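Local coordinates for protein cyclin-dependent kinase inhibitor 3 (Homo sapiens, PDB 1FPZ) that removes phosphate from phosphotyrosine and from phosphoserine or phosphothreonine in proteins, and dephosphorylates the cell-cycle kinase CDK2 in a cyclin-dependent manner, at residues Q41-C46 with R134-H139. The protein carries 1 engineered substitution. Numbering follows the deposited sequence.
Sequences QFLGLC and RKTLIH
I138 packs alongside L45 on one face of two parallel strands, 42-46 and 136-139, its CG1 3.5 Å from L45 CG and both side chains pointing the same way. CG1 of I138 sits between its own N and carbonyl carbon (chi1 83°), which turns this branch to L45 and leaves CG2 to meet CD1 of L43, whose side chain crosses at roughly a right angle. Cutting I138 back to an alanine would probably leave L45 CG without its apolar mate across the strands, take one neighbour from L43 CD1 and open a gap between the two leucines. On the other face, C46 SG lies 3.5 Å from L137 CD1 and close to H139 CB, approaching the imidazole obliquely. The backbones come closest at G44, whose CA is 4.4 Å from that of L137, consistent with its lack of a side chain. Its N donates to T136 O, and its O takes a short 2.7 Å bond from I138 N; C46 N to I138 O is weak. Where the strands splay toward R134, a water bridges F42 O and T136 N. Strand 74-77 flanks 136-139 on its far side, and R134 NH1 forms a salt bridge with D74. This is the parallel core of the phosphatase sheet; strand 136-139 leads directly into the engineered S140, at the predicted phosphocysteine position, where the P-loop of the protein-tyrosine phosphatase family begins.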
ATOM      1  N   GLN A  41      -2.724 -14.020  -7.859  1.00 42.25           N
ATOM      2  CA  GLN A  41      -1.658 -13.201  -7.270  1.00 41.07           C
ATOM      3  C   GLN A  41      -1.853 -12.810  -5.805  1.00 38.55           C
ATOM      4  O   GLN A  41      -2.966 -12.868  -5.274  1.00 38.02           O
ATOM      5  CB  GLN A  41      -1.488 -11.905  -8.092  1.00 43.92           C
ATOM      6  CG  GLN A  41      -0.817 -12.047  -9.475  1.00 47.03           C
ATOM      7  CD  GLN A  41       0.715 -11.858  -9.450  1.00 49.01           C
ATOM      8  OE1 GLN A  41       1.232 -10.744  -9.221  1.00 48.10           O
ATOM      9  NE2 GLN A  41       1.441 -12.948  -9.687  1.00 48.93           N
ATOM     10  N   PHE A  42      -0.744 -12.395  -5.185  1.00 35.43           N
ATOM     11  CA  PHE A  42      -0.701 -11.945  -3.796  1.00 32.55           C
ATOM     12  C   PHE A  42      -0.165 -10.518  -3.797  1.00 31.42           C
ATOM     13  O   PHE A  42       0.683 -10.170  -4.618  1.00 31.91           O
ATOM     14  CB  PHE A  42       0.259 -12.809  -2.960  1.00 31.10           C
ATOM     15  CG  PHE A  42      -0.357 -14.065  -2.422  1.00 28.62           C
ATOM     16  CD1 PHE A  42      -0.615 -15.139  -3.256  1.00 28.25           C
ATOM     17  CD2 PHE A  42      -0.737 -14.143  -1.089  1.00 26.70           C
ATOM     18  CE1 PHE A  42      -1.258 -16.295  -2.763  1.00 26.94           C
ATOM     19  CE2 PHE A  42      -1.370 -15.266  -0.603  1.00 27.05           C
ATOM     20  CZ  PHE A  42      -1.634 -16.345  -1.438  1.00 25.23           C
ATOM     21  N   LEU A  43      -0.640  -9.699  -2.872  1.00 27.17           N
ATOM     22  CA  LEU A  43      -0.173  -8.329  -2.780  1.00 24.36           C
ATOM     23  C   LEU A  43       0.552  -8.150  -1.457  1.00 22.95           C
ATOM     24  O   LEU A  43       0.016  -8.496  -0.401  1.00 23.40           O
ATOM     25  CB  LEU A  43      -1.361  -7.375  -2.845  1.00 21.41           C
ATOM     26  CG  LEU A  43      -1.021  -5.887  -2.685  1.00 20.30           C
ATOM     27  CD1 LEU A  43      -0.036  -5.422  -3.748  1.00 17.61           C
ATOM     28  CD2 LEU A  43      -2.313  -5.120  -2.795  1.00 20.67           C
ATOM     29  N   GLY A  44       1.762  -7.606  -1.497  1.00 22.73           N
ATOM     30  CA  GLY A  44       2.503  -7.394  -0.258  1.00 22.97           C
ATOM     31  C   GLY A  44       2.321  -6.036   0.410  1.00 24.12           C
ATOM     32  O   GLY A  44       2.209  -5.025  -0.265  1.00 23.60           O
ATOM     33  N   LEU A  45       2.272  -6.014   1.745  1.00 26.99           N
ATOM     34  CA  LEU A  45       2.133  -4.779   2.528  1.00 29.64           C
ATOM     35  C   LEU A  45       3.177  -4.776   3.641  1.00 32.82           C
ATOM     36  O   LEU A  45       3.601  -5.843   4.114  1.00 34.79           O
ATOM     37  CB  LEU A  45       0.749  -4.640   3.161  1.00 27.55           C
ATOM     38  CG  LEU A  45      -0.415  -3.989   2.395  1.00 25.47           C
ATOM     39  CD1 LEU A  45      -1.127  -5.023   1.532  1.00 23.90           C
ATOM     40  CD2 LEU A  45      -1.406  -3.401   3.383  1.00 23.22           C
ATOM     41  N   CYS A  46       3.595  -3.581   4.064  1.00 34.96           N
ATOM     42  CA  CYS A  46       4.608  -3.473   5.112  1.00 36.91           C
ATOM     43  C   CYS A  46       4.701  -2.081   5.711  1.00 37.85           C
ATOM     44  O   CYS A  46       3.982  -1.169   5.313  1.00 38.00           O
ATOM     45  CB  CYS A  46       5.982  -3.861   4.564  1.00 35.32           C
ATOM     46  SG  CYS A  46       6.720  -2.649   3.429  1.00 35.45           S
ATOM     47  N   ARG A 134       3.715  -8.761 -11.991  1.00 39.25           N
ATOM     48  CA  ARG A 134       4.803  -8.110 -11.276  1.00 37.98           C
ATOM     49  C   ARG A 134       4.739  -8.267  -9.758  1.00 36.18           C
ATOM     50  O   ARG A 134       3.730  -7.934  -9.128  1.00 35.36           O
ATOM     51  CB  ARG A 134       4.823  -6.614 -11.611  1.00 39.81           C
ATOM     52  CG  ARG A 134       5.292  -6.299 -13.020  1.00 40.95           C
ATOM     53  CD  ARG A 134       6.695  -6.845 -13.232  1.00 42.94           C
ATOM     54  NE  ARG A 134       7.740  -6.035 -12.599  1.00 44.16           N
ATOM     55  CZ  ARG A 134       8.353  -5.018 -13.196  1.00 45.50           C
ATOM     56  NH1 ARG A 134       9.292  -4.345 -12.559  1.00 45.34           N
ATOM     57  NH2 ARG A 134       8.029  -4.679 -14.435  1.00 47.37           N
ATOM     58  N   LYS A 135       5.820  -8.755  -9.168  1.00 33.17           N
ATOM     59  CA  LYS A 135       5.858  -8.892  -7.727  1.00 31.00           C
ATOM     60  C   LYS A 135       5.692  -7.483  -7.168  1.00 29.56           C
ATOM     61  O   LYS A 135       6.605  -6.653  -7.261  1.00 29.01           O
ATOM     62  CB  LYS A 135       7.198  -9.469  -7.288  1.00 30.81           C
ATOM     63  CG  LYS A 135       7.360  -9.558  -5.775  1.00 29.15           C
ATOM     64  CD  LYS A 135       8.336 -10.648  -5.412  1.00 29.00           C
ATOM     65  CE  LYS A 135       8.424 -10.834  -3.906  1.00 31.87           C
ATOM     66  NZ  LYS A 135       8.898 -12.212  -3.553  1.00 32.74           N
ATOM     67  N   THR A 136       4.536  -7.212  -6.578  1.00 27.96           N
ATOM     68  CA  THR A 136       4.258  -5.880  -6.055  1.00 23.64           C
ATOM     69  C   THR A 136       4.113  -5.741  -4.530  1.00 22.50           C
ATOM     70  O   THR A 136       3.439  -6.531  -3.874  1.00 20.34           O
ATOM     71  CB  THR A 136       3.003  -5.357  -6.713  1.00 22.80           C
ATOM     72  OG1 THR A 136       3.192  -5.376  -8.125  1.00 25.93           O
ATOM     73  CG2 THR A 136       2.678  -3.947  -6.259  1.00 21.66           C
ATOM     74  N   LEU A 137       4.711  -4.683  -3.990  1.00 21.80           N
ATOM     75  CA  LEU A 137       4.686  -4.386  -2.563  1.00 20.04           C
ATOM     76  C   LEU A 137       4.207  -2.939  -2.287  1.00 20.29           C
ATOM     77  O   LEU A 137       4.596  -2.009  -3.012  1.00 18.50           O
ATOM     78  CB  LEU A 137       6.093  -4.549  -2.027  1.00 20.62           C
ATOM     79  CG  LEU A 137       6.516  -3.631  -0.902  1.00 21.28           C
ATOM     80  CD1 LEU A 137       5.907  -4.120   0.392  1.00 21.72           C
ATOM     81  CD2 LEU A 137       8.057  -3.596  -0.842  1.00 22.11           C
ATOM     82  N   ILE A 138       3.382  -2.739  -1.242  1.00 20.30           N
ATOM     83  CA  ILE A 138       2.914  -1.387  -0.920  1.00 18.75           C
ATOM     84  C   ILE A 138       3.160  -1.068   0.549  1.00 19.89           C
ATOM     85  O   ILE A 138       3.092  -1.939   1.398  1.00 17.38           O
ATOM     86  CB  ILE A 138       1.405  -1.191  -1.260  1.00 18.05           C
ATOM     87  CG1 ILE A 138       0.498  -1.721  -0.136  1.00 18.79           C
ATOM     88  CG2 ILE A 138       1.075  -1.959  -2.531  1.00 16.27           C
ATOM     89  CD1 ILE A 138      -0.961  -1.711  -0.488  1.00 16.21           C
ATOM     90  N   HIS A 139       3.462   0.187   0.853  1.00 21.65           N
ATOM     91  CA  HIS A 139       3.698   0.545   2.236  1.00 23.84           C
ATOM     92  C   HIS A 139       3.429   2.000   2.549  1.00 25.51           C
ATOM     93  O   HIS A 139       3.507   2.877   1.696  1.00 25.84           O
ATOM     94  CB  HIS A 139       5.139   0.220   2.632  1.00 23.66           C
ATOM     95  CG  HIS A 139       6.109   1.346   2.401  1.00 22.96           C
ATOM     96  ND1 HIS A 139       5.993   2.571   3.027  1.00 23.33           N
ATOM     97  CD2 HIS A 139       7.237   1.411   1.657  1.00 21.54           C
ATOM     98  CE1 HIS A 139       7.010   3.339   2.683  1.00 21.08           C
ATOM     99  NE2 HIS A 139       7.780   2.659   1.850  1.00 21.93           N
TER
HETATM  100  O   HOH W   1       2.995  -9.366  -5.882  1.00 21.06           O